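Local coordinates for protein Pre-mRNA-processing-splicing factor 8 (Cryptococcus neoformans var. grubii serotype A, PDB 6MX6) that probably excises itself as an intein from the spliceosomal protein Prp8 and joins the flanking segments by protein splicing, at residues Arg53-Glu61 and Ala137-Ile145; Cys65-Glu76 and Ser95-Phe106. All coordinates share one frame; numbering follows the deposited sequence.

How the interactions relate
Both contacts belong to one six-stranded antiparallel sheet of the Hint domain, the fold of inteins, and their centres lie about 13 Å apart. Interaction 1 pairs strand 52-56 with strand 139-147; interaction 2 pairs strand 70-76 with the edge strand 96-102, and strand 117-120 runs between the two pairs. Along the chain interaction 2 is nested inside the loop that interaction 1 closes. The sheet curls enough for the pairs to pack directly on each other: Ile54 meets Leu71, Ile142 meets Met73, and Leu139 meets Tyr74 and His96. Helix 103-108, which directly follows strand 96-102, covers Ile142 and Ile145, so the two contacts share a hydrophobic core.

Interaction 1: residues Arg53-Glu61 and Ala137-Ile145; sequences RIKTHEGLE and ATLLHINSI
A classic beta bulge sets Asn143 and Ser144 opposite Lys55 where strands 53-56 and 139-145 pair antiparallel. Lys55 O accepts both backbone amides, Asn143 N at 2.7 Å and Ser144 N at 3.1 Å, while Lys55 N donates to Ser144 O. The extra residue moves the register by one: Ile54 pairs with Ile145, but Thr56 pairs with Ile142 and their side chains diverge. Beside the bulge, a water bridges Arg53 O and Ser144 OG.

On the face of Ile54 and Ile145 the two side chains lie side by side, and Ile54 CG1 presses tightly on Ile145 CD1 at 3.5 Å. Ile54 CG2, anti to its own backbone N, meets CD1 and CG2 of Ile142. Within the Hint fold this is the part of the six-stranded sheet that faces helix 103-108, where Val107 touches Ile145.

Past the bulge the polar side chains take over. Asn143 CB rests over one face of the His57 ring, 3.9 Å from its centroid, a CH-pi contact. The Asn143 amide is turned 65° to that ring, and although OD1 comes close to His57 NE2 the angle is too poor for a hydrogen bond. His57 N donates to His141 O.

Glu58 grips His141 twice. A bend at chi2 (78°) brings the carboxylate to His141, where it lies nearly coplanar with the imidazole. OE1 offers its syn lone pair to His141 ND1 at 2.8 Å, in the ring plane, and OE2 takes His141 N at 3.1 Å from out of the carboxylate plane. The ring bond restrains the imidazole's rotation, while the backbone bond ties the carboxylate to the strand. The carbonyl of Glu58 is held in turn by Thr56 OG1 and Leu60 N, which approach from the same face, and Leu60 CD2 packs against Leu140 CD2 at 3.9 Å.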
loop_
_atom_site.group_PDB
_atom_site.type_symbol
_atom_site.label_atom_id
_atom_site.label_comp_id
_atom_site.label_asym_id
_atom_site.label_seq_id
_atom_site.Cartn_x
_atom_site.Cartn_y
_atom_site.Cartn_z
ATOM N N ARG A 53 -10.600 1.222 4.596
ATOM C CA ARG A 53 -10.114 2.561 4.278
ATOM C C ARG A 53 -9.157 3.007 5.376
ATOM O O ARG A 53 -9.527 3.032 6.558
ATOM C CB ARG A 53 -11.279 3.547 4.146
ATOM C CG ARG A 53 -10.830 4.989 3.856
ATOM C CD ARG A 53 -12.006 5.923 3.619
ATOM N NE ARG A 53 -12.785 5.461 2.477
ATOM C CZ ARG A 53 -12.548 5.814 1.219
ATOM N NH1 ARG A 53 -11.577 6.679 0.938
ATOM N NH2 ARG A 53 -13.295 5.312 0.237
ATOM N N ILE A 54 -7.936 3.360 4.984
ATOM C CA ILE A 54 -6.907 3.865 5.882
ATOM C C ILE A 54 -6.734 5.346 5.599
ATOM O O ILE A 54 -6.439 5.741 4.459
ATOM C CB ILE A 54 -5.578 3.114 5.702
ATOM C CG1 ILE A 54 -5.792 1.625 5.946
ATOM C CG2 ILE A 54 -4.522 3.675 6.665
ATOM C CD1 ILE A 54 -4.630 0.746 5.493
ATOM N N LYS A 55 -6.928 6.165 6.636
ATOM C CA LYS A 55 -6.730 7.608 6.571
ATOM C C LYS A 55 -5.571 8.010 7.467
ATOM O O LYS A 55 -5.469 7.546 8.612
ATOM C CB LYS A 55 -7.979 8.373 7.028
ATOM C CG LYS A 55 -9.229 8.171 6.182
ATOM C CD LYS A 55 -10.371 8.995 6.757
ATOM C CE LYS A 55 -11.320 9.490 5.679
ATOM N NZ LYS A 55 -10.638 10.356 4.690
ATOM N N THR A 56 -4.740 8.920 6.957
ATOM C CA THR A 56 -3.595 9.440 7.686
ATOM C C THR A 56 -3.908 10.823 8.248
ATOM O O THR A 56 -4.808 11.522 7.781
ATOM C CB THR A 56 -2.359 9.506 6.779
ATOM O OG1 THR A 56 -2.669 10.233 5.582
ATOM C CG2 THR A 56 -1.894 8.084 6.404
ATOM N N HIS A 57 -3.166 11.192 9.290
ATOM C CA HIS A 57 -3.187 12.579 9.748
ATOM C C HIS A 57 -2.748 13.514 8.636
ATOM O O HIS A 57 -3.354 14.572 8.421
ATOM C CB HIS A 57 -2.262 12.749 10.957
ATOM C CG HIS A 57 -2.791 12.150 12.217
ATOM N ND1 HIS A 57 -3.374 12.905 13.212
ATOM C CD2 HIS A 57 -2.812 10.870 12.653
ATOM C CE1 HIS A 57 -3.735 12.114 14.207
ATOM N NE2 HIS A 57 -3.408 10.873 13.892
ATOM N N GLU A 58 -1.684 13.144 7.933
ATOM C CA GLU A 58 -1.142 13.961 6.860
ATOM C C GLU A 58 -2.111 14.014 5.681
ATOM O O GLU A 58 -2.891 13.090 5.450
ATOM C CB GLU A 58 0.211 13.403 6.410
ATOM C CG GLU A 58 1.338 13.512 7.445
ATOM C CD GLU A 58 1.272 12.451 8.548
ATOM O OE1 GLU A 58 2.140 12.467 9.450
ATOM O OE2 GLU A 58 0.352 11.604 8.528
ATOM N N GLY A 59 -2.053 15.110 4.929
ATOM C CA GLY A 59 -2.973 15.314 3.829
ATOM C C GLY A 59 -2.609 14.539 2.579
ATOM O O GLY A 59 -2.274 15.126 1.547
ATOM N N LEU A 60 -2.666 13.217 2.665
ATOM C CA LEU A 60 -2.418 12.330 1.538
ATOM C C LEU A 60 -3.688 11.540 1.264
ATOM O O LEU A 60 -4.528 11.369 2.148
ATOM C CB LEU A 60 -1.258 11.362 1.821
ATOM C CG LEU A 60 0.196 11.845 1.746
ATOM C CD1 LEU A 60 0.452 12.685 0.504
ATOM C CD2 LEU A 60 0.579 12.610 2.996
ATOM N N GLU A 61 -3.814 11.046 0.032
ATOM C CA GLU A 61 -4.993 10.275 -0.354
ATOM C C GLU A 61 -5.149 9.035 0.515
ATOM O O GLU A 61 -4.166 8.377 0.861
ATOM C CB GLU A 61 -4.891 9.857 -1.825
ATOM C CG GLU A 61 -5.246 10.971 -2.804
ATOM C CD GLU A 61 -5.387 10.479 -4.236
ATOM O OE1 GLU A 61 -5.218 9.264 -4.473
ATOM O OE2 GLU A 61 -5.663 11.315 -5.122
ATOM N N ALA A 137 9.526 14.948 6.657
ATOM C CA ALA A 137 8.821 13.891 7.374
ATOM C C ALA A 137 8.265 12.851 6.403
ATOM O O ALA A 137 7.205 13.044 5.806
ATOM C CB ALA A 137 7.702 14.483 8.223
ATOM N N THR A 138 8.990 11.744 6.249
ATOM C CA THR A 138 8.608 10.686 5.326
ATOM C C THR A 138 7.775 9.590 5.983
ATOM O O THR A 138 7.322 8.678 5.287
ATOM C CB THR A 138 9.857 10.073 4.682
ATOM O OG1 THR A 138 9.484 9.353 3.500
ATOM C CG2 THR A 138 10.557 9.125 5.646
ATOM N N LEU A 139 7.570 9.649 7.294
ATOM C CA LEU A 139 6.676 8.724 7.977
ATOM C C LEU A 139 5.281 9.327 8.038
ATOM O O LEU A 139 5.115 10.538 8.220
ATOM C CB LEU A 139 7.166 8.412 9.392
ATOM C CG LEU A 139 8.485 7.667 9.574
ATOM C CD1 LEU A 139 8.808 7.559 11.054
ATOM C CD2 LEU A 139 8.440 6.286 8.941
ATOM N N LEU A 140 4.280 8.474 7.870
ATOM C CA LEU A 140 2.883 8.877 7.886
ATOM C C LEU A 140 2.188 8.199 9.056
ATOM O O LEU A 140 2.355 6.994 9.272
ATOM C CB LEU A 140 2.193 8.513 6.568
ATOM C CG LEU A 140 2.928 8.982 5.320
ATOM C CD1 LEU A 140 2.259 8.405 4.092
ATOM C CD2 LEU A 140 2.947 10.500 5.263
ATOM N N HIS A 141 1.402 8.969 9.793
ATOM C CA HIS A 141 0.727 8.495 10.986
ATOM C C HIS A 141 -0.708 8.159 10.614
ATOM O O HIS A 141 -1.420 8.999 10.055
ATOM C CB HIS A 141 0.778 9.560 12.081
ATOM C CG HIS A 141 2.167 10.013 12.405
ATOM N ND1 HIS A 141 2.838 10.958 11.656
ATOM C CD2 HIS A 141 3.023 9.630 13.382
ATOM C CE1 HIS A 141 4.042 11.145 12.165
ATOM N NE2 HIS A 141 4.180 10.351 13.211
ATOM N N ILE A 142 -1.123 6.938 10.905
ATOM C CA ILE A 142 -2.479 6.517 10.584
ATOM C C ILE A 142 -3.441 7.127 11.595
ATOM O O ILE A 142 -3.254 6.997 12.810
ATOM C CB ILE A 142 -2.575 4.985 10.564
ATOM C CG1 ILE A 142 -1.743 4.445 9.401
ATOM C CG2 ILE A 142 -4.020 4.547 10.445
ATOM C CD1 ILE A 142 -1.776 2.941 9.288
ATOM N N ASN A 143 -4.473 7.799 11.096
ATOM C CA ASN A 143 -5.498 8.373 11.956
ATOM C C ASN A 143 -6.691 7.446 12.128
ATOM O O ASN A 143 -7.281 7.397 13.211
ATOM C CB ASN A 143 -5.968 9.720 11.398
ATOM C CG ASN A 143 -6.892 10.453 12.353
ATOM O OD1 ASN A 143 -6.592 10.597 13.542
ATOM N ND2 ASN A 143 -8.026 10.913 11.839
ATOM N N SER A 144 -7.066 6.706 11.088
ATOM C CA SER A 144 -8.192 5.795 11.233
ATOM C C SER A 144 -8.061 4.665 10.231
ATOM O O SER A 144 -7.456 4.822 9.170
ATOM C CB SER A 144 -9.543 6.505 11.049
ATOM O OG SER A 144 -9.648 7.092 9.767
ATOM N N ILE A 145 -8.628 3.516 10.583
ATOM C CA ILE A 145 -8.709 2.396 9.657
ATOM C C ILE A 145 -10.060 1.745 9.896
ATOM O O ILE A 145 -10.380 1.372 11.031
ATOM C CB ILE A 145 -7.547 1.391 9.819
ATOM C CG1 ILE A 145 -7.682 0.243 8.809
ATOM C CG2 ILE A 145 -7.437 0.879 11.258
ATOM C CD1 ILE A 145 -6.396 -0.564 8.608
HETATM O O HOH W 1 -10.661 5.125 7.978
#

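Interaction 2: residues Cys65-Glu76 and Ser95-Phe106; sequences CTHNHILSMYKE and SHERVDVTVDDF
Arg98 lays its aliphatic chain across one face of the Tyr74 ring, with CD 4.0 Å from the ring centroid in a CH-pi contact. Bends at chi2 (-81°) and chi3 then turn the guanidinium away from the ring, their planes 75° apart, and lead it along its own strand to Asp100, two residues on. There NH1 and NH2 both meet Asp100 OD1 end-on in a salt bridge, NH2 on the syn lone pair at 3.1 Å. Ser72 OG, from the partner strand, adds a third donor to the same oxygen, arriving from above the carboxylate plane. NH1 also reaches across to Met73 O, which takes Val99 N as well. His96 CB touches the Tyr74 ring at CD1.

Antiparallel pairing continues without a break from Ile70-Thr102 to Glu76-His96. On the face of Leu71 and Met73 the contact is hydrophobic: Met73 SD lies 3.4 Å from Val101 CG1 and makes an oblique Met-aromatic contact with Phe106. Val103 CG2 is packed by Leu71 CG and by Cys65 SG at 3.6 Å.

Strand 96-102 passes straight into the helix, with Thr102 as N-cap; its OG1 accepts Asp105 N. Against this helix start lies the turn Thr66-His69, which matches the TxxH motif of intein block B. Thr66 OG1 and His69 ND1 both bond to Cys5 N, as expected near the N-terminal splice junction. His69 O takes Val103 N at 2.9 Å, and His67 ND1 donates to Asp104 OD2 at 2.7 Å, the oxygen lying in the imidazole plane. The nearly straight His67 bond (169°) limits the ring's rotation, so side-chain and backbone bonds alike tie the turn carrying the Cys5 contacts to the helix start.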
loop_
_atom_site.group_PDB
_atom_site.type_symbol
_atom_site.label_atom_id
_atom_site.label_comp_id
_atom_site.label_asym_id
_atom_site.label_seq_id
_atom_site.Cartn_x
_atom_site.Cartn_y
_atom_site.Cartn_z
ATOM N N CYS A 65 -7.975 -0.870 0.669
ATOM C CA CYS A 65 -7.392 -2.160 0.311
ATOM C C CYS A 65 -8.088 -3.320 1.018
ATOM O O CYS A 65 -8.864 -3.138 1.953
ATOM C CB CYS A 65 -5.897 -2.149 0.600
ATOM S SG CYS A 65 -5.529 -1.925 2.349
ATOM N N THR A 66 -7.792 -4.535 0.562
ATOM C CA THR A 66 -8.464 -5.707 1.110
ATOM C C THR A 66 -7.948 -6.051 2.502
ATOM O O THR A 66 -6.865 -5.630 2.924
ATOM C CB THR A 66 -8.272 -6.938 0.215
ATOM O OG1 THR A 66 -6.870 -7.150 0.019
ATOM C CG2 THR A 66 -8.968 -6.751 -1.109
ATOM N N HIS A 67 -8.731 -6.881 3.201
ATOM C CA HIS A 67 -8.382 -7.272 4.561
ATOM C C HIS A 67 -7.074 -8.053 4.616
ATOM O O HIS A 67 -6.378 -8.017 5.634
ATOM C CB HIS A 67 -9.512 -8.103 5.176
ATOM C CG HIS A 67 -9.713 -9.430 4.511
ATOM N ND1 HIS A 67 -9.232 -10.607 5.044
ATOM C CD2 HIS A 67 -10.330 -9.765 3.352
ATOM C CE1 HIS A 67 -9.547 -11.610 4.244
ATOM N NE2 HIS A 67 -10.213 -11.127 3.210
ATOM N N ASN A 68 -6.718 -8.766 3.552
ATOM C CA ASN A 68 -5.479 -9.534 3.567
ATOM C C ASN A 68 -4.317 -8.788 2.931
ATOM O O ASN A 68 -3.219 -9.347 2.821
ATOM C CB ASN A 68 -5.669 -10.892 2.866
ATOM C CG ASN A 68 -6.164 -10.756 1.448
ATOM O OD1 ASN A 68 -6.855 -9.802 1.107
ATOM N ND2 ASN A 68 -5.821 -11.724 0.607
ATOM N N HIS A 69 -4.528 -7.544 2.518
ATOM C CA HIS A 69 -3.441 -6.766 1.949
ATOM C C HIS A 69 -2.353 -6.539 2.992
ATOM O O HIS A 69 -2.632 -6.374 4.180
ATOM C CB HIS A 69 -3.970 -5.439 1.433
ATOM C CG HIS A 69 -2.942 -4.623 0.729
ATOM N ND1 HIS A 69 -2.445 -4.961 -0.508
ATOM C CD2 HIS A 69 -2.301 -3.489 1.099
ATOM C CE1 HIS A 69 -1.545 -4.067 -0.875
ATOM N NE2 HIS A 69 -1.445 -3.160 0.080
ATOM N N ILE A 70 -1.102 -6.562 2.549
ATOM C CA ILE A 70 0.042 -6.416 3.443
ATOM C C ILE A 70 0.478 -4.959 3.427
ATOM O O ILE A 70 0.756 -4.404 2.362
ATOM C CB ILE A 70 1.201 -7.333 3.022
ATOM C CG1 ILE A 70 0.773 -8.800 3.088
ATOM C CG2 ILE A 70 2.419 -7.075 3.896
ATOM C CD1 ILE A 70 1.740 -9.737 2.395
ATOM N N LEU A 71 0.540 -4.340 4.601
ATOM C CA LEU A 71 1.089 -2.998 4.761
ATOM C C LEU A 71 2.576 -3.089 5.085
ATOM O O LEU A 71 2.979 -3.838 5.982
ATOM C CB LEU A 71 0.361 -2.257 5.883
ATOM C CG LEU A 71 -1.163 -2.252 5.807
ATOM C CD1 LEU A 71 -1.758 -1.663 7.084
ATOM C CD2 LEU A 71 -1.630 -1.475 4.584
ATOM N N SER A 72 3.382 -2.331 4.351
ATOM C CA SER A 72 4.796 -2.178 4.665
ATOM C C SER A 72 4.946 -0.942 5.537
ATOM O O SER A 72 4.593 0.161 5.120
ATOM C CB SER A 72 5.631 -2.055 3.391
ATOM O OG SER A 72 5.720 -3.301 2.727
ATOM N N MET A 73 5.455 -1.128 6.748
ATOM C CA MET A 73 5.440 -0.106 7.770
ATOM C C MET A 73 6.812 0.001 8.416
ATOM O O MET A 73 7.703 -0.830 8.201
ATOM C CB MET A 73 4.376 -0.413 8.837
ATOM C CG MET A 73 3.130 -1.077 8.288
ATOM S SD MET A 73 1.706 -0.943 9.390
ATOM C CE MET A 73 1.370 0.812 9.289
ATOM N N TYR A 74 6.963 1.063 9.199
ATOM C CA TYR A 74 8.063 1.235 10.132
ATOM C C TYR A 74 7.490 1.198 11.540
ATOM O O TYR A 74 6.477 1.845 11.816
ATOM C CB TYR A 74 8.790 2.562 9.897
ATOM C CG TYR A 74 9.904 2.490 8.883
ATOM C CD1 TYR A 74 11.120 1.901 9.198
ATOM C CD2 TYR A 74 9.740 3.016 7.610
ATOM C CE1 TYR A 74 12.143 1.840 8.269
ATOM C CE2 TYR A 74 10.752 2.957 6.676
ATOM C CZ TYR A 74 11.951 2.368 7.010
ATOM O OH TYR A 74 12.961 2.310 6.078
ATOM N N LYS A 75 8.129 0.441 12.421
ATOM C CA LYS A 75 7.714 0.329 13.811
ATOM C C LYS A 75 8.768 0.955 14.714
ATOM O O LYS A 75 9.969 0.784 14.487
ATOM C CB LYS A 75 7.492 -1.133 14.192
ATOM C CG LYS A 75 6.829 -1.335 15.537
ATOM C CD LYS A 75 6.679 -2.817 15.836
ATOM C CE LYS A 75 6.053 -3.049 17.198
ATOM N NZ LYS A 75 6.978 -3.776 18.110
ATOM N N GLU A 76 8.313 1.676 15.737
ATOM C CA GLU A 76 9.220 2.368 16.642
ATOM C C GLU A 76 10.017 1.377 17.486
ATOM O O GLU A 76 9.556 0.275 17.799
ATOM C CB GLU A 76 8.444 3.320 17.557
ATOM C CG GLU A 76 7.431 4.195 16.832
ATOM C CD GLU A 76 7.506 5.659 17.234
ATOM O OE1 GLU A 76 8.622 6.226 17.252
ATOM O OE2 GLU A 76 6.441 6.245 17.528
ATOM N N SER A 95 15.554 4.798 14.365
ATOM C CA SER A 95 14.424 4.886 15.277
ATOM C C SER A 95 13.370 3.820 15.032
ATOM O O SER A 95 12.614 3.499 15.957
ATOM C CB SER A 95 13.772 6.274 15.169
ATOM O OG SER A 95 14.473 7.224 15.944
ATOM N N HIS A 96 13.312 3.267 13.821
ATOM C CA HIS A 96 12.236 2.383 13.399
ATOM C C HIS A 96 12.800 1.203 12.619
ATOM O O HIS A 96 13.796 1.340 11.903
ATOM C CB HIS A 96 11.223 3.134 12.522
ATOM C CG HIS A 96 10.493 4.229 13.234
ATOM N ND1 HIS A 96 11.098 5.413 13.599
ATOM C CD2 HIS A 96 9.203 4.330 13.634
ATOM C CE1 HIS A 96 10.219 6.189 14.207
ATOM N NE2 HIS A 96 9.059 5.555 14.240
ATOM N N GLU A 97 12.151 0.049 12.753
ATOM C CA GLU A 97 12.474 -1.148 11.990
ATOM C C GLU A 97 11.376 -1.419 10.968
ATOM O O GLU A 97 10.201 -1.118 11.199
ATOM C CB GLU A 97 12.638 -2.367 12.910
ATOM C CG GLU A 97 11.390 -3.240 13.008
ATOM C CD GLU A 97 11.377 -4.154 14.218
ATOM O OE1 GLU A 97 10.915 -3.714 15.294
ATOM O OE2 GLU A 97 11.804 -5.321 14.086
ATOM N N ARG A 98 11.771 -1.984 9.829
ATOM C CA ARG A 98 10.813 -2.332 8.788
ATOM C C ARG A 98 9.998 -3.545 9.218
ATOM O O ARG A 98 10.560 -4.529 9.707
ATOM C CB ARG A 98 11.544 -2.624 7.479
ATOM C CG ARG A 98 11.874 -1.389 6.662
ATOM C CD ARG A 98 10.671 -0.917 5.857
ATOM N NE ARG A 98 10.338 -1.846 4.782
ATOM C CZ ARG A 98 9.349 -2.729 4.848
ATOM N NH1 ARG A 98 8.593 -2.785 5.936
ATOM N NH2 ARG A 98 9.113 -3.548 3.831
ATOM N N VAL A 99 8.671 -3.473 9.059
ATOM C CA VAL A 99 7.781 -4.595 9.375
ATOM C C VAL A 99 6.668 -4.660 8.337
ATOM O O VAL A 99 6.126 -3.630 7.926
ATOM C CB VAL A 99 7.164 -4.491 10.791
ATOM C CG1 VAL A 99 6.386 -5.763 11.132
ATOM C CG2 VAL A 99 8.223 -4.253 11.852
ATOM N N ASP A 100 6.299 -5.872 7.936
ATOM C CA ASP A 100 5.130 -6.093 7.093
ATOM C C ASP A 100 4.019 -6.678 7.955
ATOM O O ASP A 100 4.262 -7.601 8.740
ATOM C CB ASP A 100 5.456 -7.026 5.924
ATOM C CG ASP A 100 6.507 -6.446 4.993
ATOM O OD1 ASP A 100 6.702 -5.207 4.990
ATOM O OD2 ASP A 100 7.148 -7.232 4.264
ATOM N N VAL A 101 2.809 -6.145 7.820
ATOM C CA VAL A 101 1.685 -6.631 8.618
ATOM C C VAL A 101 0.415 -6.582 7.781
ATOM O O VAL A 101 0.166 -5.604 7.073
ATOM C CB VAL A 101 1.528 -5.827 9.926
ATOM C CG1 VAL A 101 1.372 -4.351 9.629
ATOM C CG2 VAL A 101 0.358 -6.350 10.745
ATOM N N THR A 102 -0.382 -7.647 7.838
ATOM C CA THR A 102 -1.625 -7.624 7.085
ATOM C C THR A 102 -2.599 -6.639 7.719
ATOM O O THR A 102 -2.526 -6.339 8.916
ATOM C CB THR A 102 -2.265 -9.012 7.019
ATOM O OG1 THR A 102 -2.731 -9.395 8.320
ATOM C CG2 THR A 102 -1.272 -10.045 6.480
ATOM N N VAL A 103 -3.513 -6.127 6.891
ATOM C CA VAL A 103 -4.554 -5.233 7.388
ATOM C C VAL A 103 -5.362 -5.912 8.492
ATOM O O VAL A 103 -5.704 -5.282 9.494
ATOM C CB VAL A 103 -5.446 -4.751 6.223
ATOM C CG1 VAL A 103 -6.743 -4.173 6.743
ATOM C CG2 VAL A 103 -4.707 -3.722 5.350
ATOM N N ASP A 104 -5.658 -7.210 8.347
ATOM C CA ASP A 104 -6.440 -7.907 9.376
ATOM C C ASP A 104 -5.747 -7.849 10.738
ATOM O O ASP A 104 -6.360 -7.495 11.765
ATOM C CB ASP A 104 -6.658 -9.365 8.967
ATOM C CG ASP A 104 -7.952 -9.582 8.213
ATOM O OD1 ASP A 104 -8.876 -8.740 8.332
ATOM O OD2 ASP A 104 -8.042 -10.605 7.496
ATOM N N ASP A 105 -4.453 -8.183 10.751
ATOM C CA ASP A 105 -3.698 -8.230 11.995
ATOM C C ASP A 105 -3.520 -6.840 12.581
ATOM O O ASP A 105 -3.584 -6.664 13.803
ATOM C CB ASP A 105 -2.339 -8.888 11.761
ATOM C CG ASP A 105 -2.442 -10.394 11.540
ATOM O OD1 ASP A 105 -3.409 -11.012 12.032
ATOM O OD2 ASP A 105 -1.540 -10.964 10.889
ATOM N N PHE A 106 -3.296 -5.840 11.725
ATOM C CA PHE A 106 -3.134 -4.473 12.204
ATOM C C PHE A 106 -4.430 -3.948 12.804
ATOM O O PHE A 106 -4.429 -3.338 13.878
ATOM C CB PHE A 106 -2.672 -3.576 11.060
ATOM C CG PHE A 106 -2.411 -2.164 11.480
ATOM C CD1 PHE A 106 -1.204 -1.818 12.066
ATOM C CD2 PHE A 106 -3.372 -1.185 11.293
ATOM C CE1 PHE A 106 -0.954 -0.516 12.446
ATOM C CE2 PHE A 106 -3.130 0.117 11.682
ATOM C CZ PHE A 106 -1.919 0.448 12.260
#